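Local coordinates for protein heavy metal cation tricomponent efflux pump ZneA(CzcA-like) (Cupriavidus metallidurans, PDB 4K0J) that probably exports Zn(II) across the inner membrane in exchange for protons, as the RND-family pump of a heavy-metal efflux system, at residues 128-133 with 285-290; 152-157 with 179-184; 667-672 with 810-815. One frame throughout, in Å; residues are numbered along the deposited sequence.

Interaction 1: 128-133 with 285-290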
# COMPACT_ATOMS: atom_id res chain seq x y z
N ASP C 128 -6.09 -0.52 18.40
CA ASP C 128 -5.23 0.25 19.30
C ASP C 128 -4.30 1.14 18.48
O ASP C 128 -4.07 0.88 17.30
CB ASP C 128 -4.43 -0.69 20.21
CG ASP C 128 -3.16 -1.21 19.56
OD1 ASP C 128 -2.09 -1.16 20.21
OD2 ASP C 128 -3.21 -1.67 18.40
N PRO C 129 -3.78 2.22 19.09
CA PRO C 129 -2.83 3.12 18.42
C PRO C 129 -1.59 2.41 17.87
O PRO C 129 -1.11 1.44 18.45
CB PRO C 129 -2.45 4.12 19.52
CG PRO C 129 -2.95 3.53 20.80
CD PRO C 129 -4.14 2.72 20.42
N LEU C 130 -1.06 2.92 16.75
CA LEU C 130 0.09 2.31 16.10
C LEU C 130 1.40 2.77 16.75
O LEU C 130 2.03 3.74 16.31
CB LEU C 130 0.10 2.62 14.60
CG LEU C 130 1.21 1.97 13.78
CD1 LEU C 130 1.19 0.46 13.92
CD2 LEU C 130 1.10 2.36 12.32
N THR C 131 1.80 2.04 17.78
CA THR C 131 3.00 2.36 18.53
C THR C 131 3.71 1.08 18.96
O THR C 131 3.08 0.03 19.08
CB THR C 131 2.67 3.21 19.78
OG1 THR C 131 3.82 3.28 20.64
CG2 THR C 131 1.53 2.58 20.57
N SER C 132 5.01 1.18 19.16
CA SER C 132 5.81 0.08 19.67
C SER C 132 5.70 0.06 21.19
O SER C 132 5.44 1.10 21.81
CB SER C 132 7.27 0.27 19.26
OG SER C 132 8.14 -0.60 19.96
N PRO C 133 5.90 -1.12 21.80
CA PRO C 133 5.96 -1.24 23.26
C PRO C 133 7.06 -0.39 23.88
O PRO C 133 7.11 -0.26 25.11
CB PRO C 133 6.28 -2.73 23.47
CG PRO C 133 6.77 -3.21 22.15
CD PRO C 133 6.00 -2.43 21.15
N LEU C 285 2.91 8.55 23.31
CA LEU C 285 3.15 7.34 22.54
C LEU C 285 3.80 7.63 21.20
O LEU C 285 3.17 8.20 20.31
CB LEU C 285 1.85 6.57 22.33
CG LEU C 285 1.08 6.31 23.63
CD1 LEU C 285 -0.16 5.46 23.37
CD2 LEU C 285 1.98 5.66 24.65
N LEU C 286 5.07 7.25 21.09
CA LEU C 286 5.81 7.40 19.85
C LEU C 286 5.15 6.59 18.75
O LEU C 286 5.01 5.37 18.86
CB LEU C 286 7.26 6.93 20.05
CG LEU C 286 8.18 7.08 18.84
CD1 LEU C 286 8.64 8.53 18.68
CD2 LEU C 286 9.37 6.14 18.95
N LEU C 287 4.73 7.28 17.69
CA LEU C 287 4.20 6.64 16.49
C LEU C 287 5.22 5.66 15.95
O LEU C 287 6.42 5.93 15.98
CB LEU C 287 3.88 7.69 15.42
CG LEU C 287 3.62 7.17 14.00
CD1 LEU C 287 2.35 6.34 13.95
CD2 LEU C 287 3.57 8.30 12.99
N LYS C 288 4.74 4.52 15.48
CA LYS C 288 5.62 3.46 15.00
C LYS C 288 6.53 3.95 13.88
O LYS C 288 6.09 4.67 12.98
CB LYS C 288 4.80 2.26 14.54
CG LYS C 288 5.61 1.00 14.27
CD LYS C 288 6.36 0.56 15.52
CE LYS C 288 7.10 -0.74 15.26
NZ LYS C 288 6.21 -1.72 14.61
N ASN C 289 7.79 3.53 13.94
CA ASN C 289 8.79 3.85 12.91
C ASN C 289 8.98 5.34 12.66
O ASN C 289 9.01 5.79 11.51
CB ASN C 289 8.51 3.09 11.61
CG ASN C 289 8.61 1.58 11.78
OD1 ASN C 289 7.83 0.82 11.21
ND2 ASN C 289 9.56 1.13 12.59
N GLU C 290 9.11 6.10 13.74
CA GLU C 290 9.50 7.51 13.67
C GLU C 290 10.60 7.75 14.70
O GLU C 290 10.65 7.08 15.73
CB GLU C 290 8.30 8.42 13.93
CG GLU C 290 7.20 8.34 12.87
CD GLU C 290 7.61 8.94 11.53
OE1 GLU C 290 8.62 9.69 11.49
OE2 GLU C 290 6.93 8.67 10.52
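Leu130 and Lys288 meet through both backbone and side chains. Lys288 N donates to Leu130 O over 2.9 Å, with 150° at the hydrogen and the donor tilted from the carbonyl plane. Beside this bond Lys288 CB reaches to 3.7 Å from Leu130 CG, and the two side chains cross at about a right angle. The lysine then bends at chi2 (59°), which lays its CD alongside Ser132 CB at 3.9 Å. A second bend, at chi4, turns NZ away to a salt bridge with Asp103 of helix 103-113, the helix whose Asp103, Tyr104 and Arg107 also touch the Leu130 side chain. An inverse gamma turn centred on Leu130, closed by a weak Thr131 N to Pro129 O bond, lies where the chain passes from strand 126-127 of one sheet to strand 135-143 of another, probably the link between the PN1 and PN2 subdomains of the porter region of RND pumps; strand 280-287 belongs to the second sheet. Thr131 OG1 stands anti to its own amide nitrogen (chi1 169°), a setting that brings it 3.0 Å from Leu286 O and near Ser132 O. The Leu287 side chain starts away from 128-133, yet its CD1 comes back to 3.5 Å from Leu130 O. Farther along, Pro129 CG rests 4.3 Å from Leu285 CD1.

Interaction 2: 152-157 with 179-184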
# COMPACT_ATOMS: atom_id res chain seq x y z
N LEU C 152 -7.27 19.77 37.54
CA LEU C 152 -6.13 19.19 36.84
C LEU C 152 -6.58 18.17 35.80
O LEU C 152 -5.93 17.99 34.78
CB LEU C 152 -5.17 18.54 37.83
CG LEU C 152 -4.55 19.52 38.81
CD1 LEU C 152 -3.40 18.87 39.57
CD2 LEU C 152 -4.10 20.78 38.08
N SER C 153 -7.71 17.52 36.07
CA SER C 153 -8.24 16.54 35.12
C SER C 153 -8.75 17.23 33.88
O SER C 153 -8.46 16.79 32.76
CB SER C 153 -9.35 15.71 35.75
OG SER C 153 -8.85 14.95 36.84
N GLU C 154 -9.50 18.32 34.05
CA GLU C 154 -10.01 19.06 32.90
C GLU C 154 -8.88 19.72 32.13
O GLU C 154 -8.91 19.81 30.91
CB GLU C 154 -11.05 20.09 33.32
CG GLU C 154 -12.24 19.51 34.05
CD GLU C 154 -13.01 18.50 33.21
OE1 GLU C 154 -13.63 18.93 32.21
OE2 GLU C 154 -12.99 17.30 33.55
N LEU C 155 -7.87 20.20 32.86
CA LEU C 155 -6.69 20.79 32.23
C LEU C 155 -6.03 19.74 31.36
O LEU C 155 -5.65 20.01 30.22
CB LEU C 155 -5.70 21.29 33.27
CG LEU C 155 -6.09 22.59 33.97
CD1 LEU C 155 -5.09 22.91 35.07
CD2 LEU C 155 -6.17 23.73 32.97
N GLN C 156 -5.89 18.55 31.90
CA GLN C 156 -5.31 17.45 31.16
C GLN C 156 -6.12 17.23 29.89
O GLN C 156 -5.59 17.31 28.79
CB GLN C 156 -5.33 16.18 32.02
CG GLN C 156 -4.92 14.91 31.29
CD GLN C 156 -3.42 14.70 31.27
OE1 GLN C 156 -2.66 15.61 30.94
NE2 GLN C 156 -2.98 13.50 31.64
N PHE C 157 -7.41 16.99 30.07
CA PHE C 157 -8.28 16.55 28.99
C PHE C 157 -8.41 17.55 27.86
O PHE C 157 -8.44 17.16 26.69
CB PHE C 157 -9.67 16.23 29.52
CG PHE C 157 -9.70 15.10 30.50
CD1 PHE C 157 -8.77 14.09 30.45
CD2 PHE C 157 -10.67 15.05 31.48
CE1 PHE C 157 -8.80 13.05 31.35
CE2 PHE C 157 -10.71 14.02 32.39
CZ PHE C 157 -9.77 13.01 32.32
N LEU C 179 -9.98 12.82 37.37
CA LEU C 179 -11.42 12.59 37.46
C LEU C 179 -12.17 13.15 36.27
O LEU C 179 -12.23 14.37 36.10
CB LEU C 179 -11.97 13.23 38.73
CG LEU C 179 -11.32 12.91 40.07
CD1 LEU C 179 -11.58 14.03 41.05
CD2 LEU C 179 -11.83 11.58 40.61
N THR C 180 -12.75 12.28 35.46
CA THR C 180 -13.65 12.74 34.41
C THR C 180 -14.93 13.23 35.07
O THR C 180 -15.40 12.64 36.05
CB THR C 180 -13.96 11.63 33.39
OG1 THR C 180 -14.62 10.55 34.06
CG2 THR C 180 -12.69 11.10 32.78
N THR C 181 -15.49 14.32 34.55
CA THR C 181 -16.62 14.98 35.19
C THR C 181 -17.92 14.70 34.44
O THR C 181 -17.99 14.88 33.22
CB THR C 181 -16.40 16.51 35.28
OG1 THR C 181 -15.22 16.78 36.05
CG2 THR C 181 -17.60 17.19 35.93
N GLN C 182 -18.94 14.27 35.16
CA GLN C 182 -20.24 14.02 34.54
C GLN C 182 -21.38 14.67 35.31
O GLN C 182 -21.21 15.05 36.46
CB GLN C 182 -20.48 12.52 34.35
CG GLN C 182 -20.34 11.68 35.60
CD GLN C 182 -20.35 10.20 35.30
OE1 GLN C 182 -20.64 9.37 36.16
NE2 GLN C 182 -20.04 9.86 34.05
N PHE C 183 -22.52 14.79 34.64
CA PHE C 183 -23.73 15.35 35.24
C PHE C 183 -24.58 14.16 35.66
O PHE C 183 -24.83 13.26 34.86
CB PHE C 183 -24.51 16.17 34.21
CG PHE C 183 -23.86 17.47 33.81
CD1 PHE C 183 -24.52 18.67 34.00
CD2 PHE C 183 -22.60 17.49 33.23
CE1 PHE C 183 -23.93 19.87 33.63
CE2 PHE C 183 -22.01 18.68 32.86
CZ PHE C 183 -22.68 19.88 33.06
N MET C 184 -25.02 14.13 36.91
CA MET C 184 -25.81 12.99 37.36
C MET C 184 -26.87 13.31 38.41
O MET C 184 -26.62 14.02 39.39
CB MET C 184 -24.91 11.85 37.84
CG MET C 184 -24.02 12.19 39.03
SD MET C 184 -22.93 10.82 39.44
CE MET C 184 -22.28 11.37 41.02
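The Phe157 ring meets Thr180 obliquely, its CZ 3.5 Å from Thr180 CG2 and its CE2 about as near to the same methyl. Ser153 O, one turn back in the same helix, sits 3.0 Å above one face of the Phe157 ring, offset toward the rim. Leu179 O also approaches obliquely, 4.0 Å from Phe157 CE2. The ring gets there because its CG lies beside the backbone N (chi1 -63°), aiming it back toward the preceding turn and the 179-181 backbone. As for the other flat group, the Glu154 side chain, bent at chi2, crosses that of Thr181 at about a right angle and brings up its carboxylate. Glu154 OE2 takes a weak hydrogen bond from Thr181 OG1 at 3.4 Å, while OE1 is held more firmly by Trp158 NE1. Arg150 NE also bonds to Thr181 OG1. Ser153 OG accepts a hydrogen bond from Leu179 N; the modelled distance is doubtfully short. The same OG bonds to Leu149 O, in the first turn of its helix. In sequence, helix 149-164 links strands 135-143 and 170-177 in a beta-alpha-beta crossover of a ferredoxin-like subdomain, and residues 179-181 lead out of it into strand 182-187 of a separate mixed sheet, probably the docking domain typical of RND pumps.

Interaction 3: 667-672 with 810-815; sequences LVVKVY and VRLNLR
Leu667 and Leu812 form a hydrogen-bonded antiparallel pair, one end of a ladder that joins the two central strands of a four-stranded sheet. Its order, 699-701, 807-812, 667-672, 843-847, with helices 676-690 and 820-830 in the crossovers, matches a ferredoxin-like fold and is probably the PC2 subdomain of the RND porter region. Leu667 N donates to Leu812 O at 2.9 Å, nearly in line with the carbonyl, and Leu812 N returns the bond to Leu667 O. Two residues on, Val669 and Val810 make a second such pair, in which Val810 N to Val669 O is the straightest bond, 173° at the hydrogen. Followed outward, Leu667 CB lies 3.3 Å from Leu812 O and packs on Leu812 CG at 3.7 Å. Leu667 CG, placed beside the backbone N (chi1 -68°), is 4.2 Å from Leu812 O. From there Leu667 CD1 reaches beyond the strand to Leu814 CB, 3.7 Å away, the two leucines crossing at about a right angle. Leu812 answers with CD2, which slides over the Leu667 carbonyl and touches Val669 CG2 at 4.3 Å. Leu667, Val669, Val810 and Leu812 share one face of the sheet, where helix 676-690 covers Val669 and Val810. Val668 and Arg811 occupy the other: the extended arginine leaves Val668 after its CB and carries its guanidinium to a salt bridge with Asp702. Between the two hydrogen-bonded pairs, Val668 CA makes a bent CA-H...O contact with Val810 O, 3.4 Å from carbon to oxygen.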
# COMPACT_ATOMS: atom_id res chain seq x y z
N LEU C 667 10.67 -14.79 31.59
CA LEU C 667 10.31 -16.18 31.33
C LEU C 667 8.86 -16.43 31.71
O LEU C 667 8.34 -15.81 32.64
CB LEU C 667 11.21 -17.11 32.15
CG LEU C 667 12.70 -17.16 31.79
CD1 LEU C 667 13.53 -17.67 32.95
CD2 LEU C 667 12.90 -18.04 30.56
N VAL C 668 8.20 -17.32 30.98
CA VAL C 668 6.87 -17.78 31.39
C VAL C 668 6.76 -19.27 31.21
O VAL C 668 7.51 -19.88 30.45
CB VAL C 668 5.72 -17.11 30.60
CG1 VAL C 668 5.69 -15.60 30.82
CG2 VAL C 668 5.82 -17.45 29.12
N VAL C 669 5.80 -19.86 31.93
CA VAL C 669 5.43 -21.25 31.72
C VAL C 669 3.92 -21.33 31.51
O VAL C 669 3.14 -21.06 32.43
CB VAL C 669 5.84 -22.15 32.90
CG1 VAL C 669 5.33 -23.56 32.69
CG2 VAL C 669 7.35 -22.15 33.06
N LYS C 670 3.52 -21.70 30.31
CA LYS C 670 2.11 -21.71 29.95
C LYS C 670 1.48 -23.09 30.14
O LYS C 670 1.89 -24.06 29.50
CB LYS C 670 1.94 -21.23 28.50
CG LYS C 670 2.51 -19.83 28.25
CD LYS C 670 2.44 -19.45 26.77
CE LYS C 670 3.56 -20.09 25.95
NZ LYS C 670 4.88 -19.40 26.09
N VAL C 671 0.49 -23.16 31.03
CA VAL C 671 -0.26 -24.39 31.32
C VAL C 671 -1.61 -24.38 30.61
O VAL C 671 -2.54 -23.69 31.03
CB VAL C 671 -0.49 -24.56 32.84
CG1 VAL C 671 -1.42 -25.74 33.11
CG2 VAL C 671 0.83 -24.74 33.56
N TYR C 672 -1.70 -25.14 29.53
CA TYR C 672 -2.86 -25.09 28.65
C TYR C 672 -3.95 -26.05 29.10
O TYR C 672 -3.68 -27.03 29.77
CB TYR C 672 -2.44 -25.43 27.22
CG TYR C 672 -1.45 -24.46 26.62
CD1 TYR C 672 -1.87 -23.43 25.80
CD2 TYR C 672 -0.09 -24.58 26.88
CE1 TYR C 672 -0.97 -22.54 25.25
CE2 TYR C 672 0.82 -23.70 26.33
CZ TYR C 672 0.37 -22.68 25.52
OH TYR C 672 1.26 -21.78 24.96
N VAL C 810 2.44 -18.94 34.26
CA VAL C 810 3.33 -18.78 35.39
C VAL C 810 4.49 -17.89 34.97
O VAL C 810 5.46 -18.37 34.38
CB VAL C 810 3.87 -20.13 35.90
CG1 VAL C 810 4.73 -19.92 37.13
CG2 VAL C 810 2.73 -21.08 36.21
N ARG C 811 4.38 -16.60 35.25
CA ARG C 811 5.43 -15.67 34.87
C ARG C 811 6.54 -15.60 35.92
O ARG C 811 6.28 -15.70 37.12
CB ARG C 811 4.84 -14.29 34.56
CG ARG C 811 4.37 -13.48 35.73
CD ARG C 811 3.94 -12.10 35.24
NE ARG C 811 3.88 -11.10 36.30
CZ ARG C 811 2.77 -10.74 36.92
NH1 ARG C 811 1.61 -11.31 36.60
NH2 ARG C 811 2.80 -9.82 37.88
N LEU C 812 7.78 -15.45 35.45
CA LEU C 812 8.97 -15.53 36.29
C LEU C 812 10.22 -14.88 35.67
O LEU C 812 10.39 -14.91 34.45
CB LEU C 812 9.28 -16.99 36.64
CG LEU C 812 9.89 -17.86 35.54
CD1 LEU C 812 10.75 -18.95 36.16
CD2 LEU C 812 8.81 -18.48 34.66
N ASN C 813 11.09 -14.33 36.50
CA ASN C 813 12.32 -13.69 36.02
C ASN C 813 13.59 -14.52 36.24
O ASN C 813 13.74 -15.17 37.28
CB ASN C 813 12.49 -12.30 36.65
CG ASN C 813 11.38 -11.34 36.26
OD1 ASN C 813 10.90 -11.36 35.13
ND2 ASN C 813 10.97 -10.50 37.20
N LEU C 814 14.50 -14.48 35.27
CA LEU C 814 15.72 -15.29 35.30
C LEU C 814 16.79 -14.75 36.23
O LEU C 814 17.79 -15.42 36.49
CB LEU C 814 16.29 -15.45 33.88
CG LEU C 814 16.19 -14.26 32.92
CD1 LEU C 814 17.05 -13.08 33.35
CD2 LEU C 814 16.56 -14.70 31.50
N ARG C 815 16.58 -13.53 36.72
CA ARG C 815 17.56 -12.80 37.53
C ARG C 815 18.11 -13.61 38.71
O ARG C 815 17.36 -14.28 39.41
CB ARG C 815 16.94 -11.50 38.04
CG ARG C 815 17.73 -10.79 39.13
CD ARG C 815 17.11 -9.45 39.45
NE ARG C 815 15.66 -9.54 39.62
CZ ARG C 815 15.06 -9.67 40.79
NH1 ARG C 815 13.73 -9.75 40.85
NH2 ARG C 815 15.77 -9.71 41.91

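All three contacts belong to the part of the pump beyond its transmembrane helices. Interactions 1 and 2 share the N-terminal half: strand 280-287 of interaction 1 and helix 149-164 of interaction 2 belong to one ferredoxin-like subdomain, with Ile280 of that strand touching the helix. Along the chain, interaction 2 falls between the two segments of interaction 1, and interaction 3 follows both. Centres of 1 and 2 lie 26 Å apart, those of 1 and 3 27 Å, and those of 2 and 3 40 Å; none touch. Interaction 3 joins the two central strands of a second ferredoxin-like sheet in the C-terminal half, consistent with the internally repeated architecture of RND pumps.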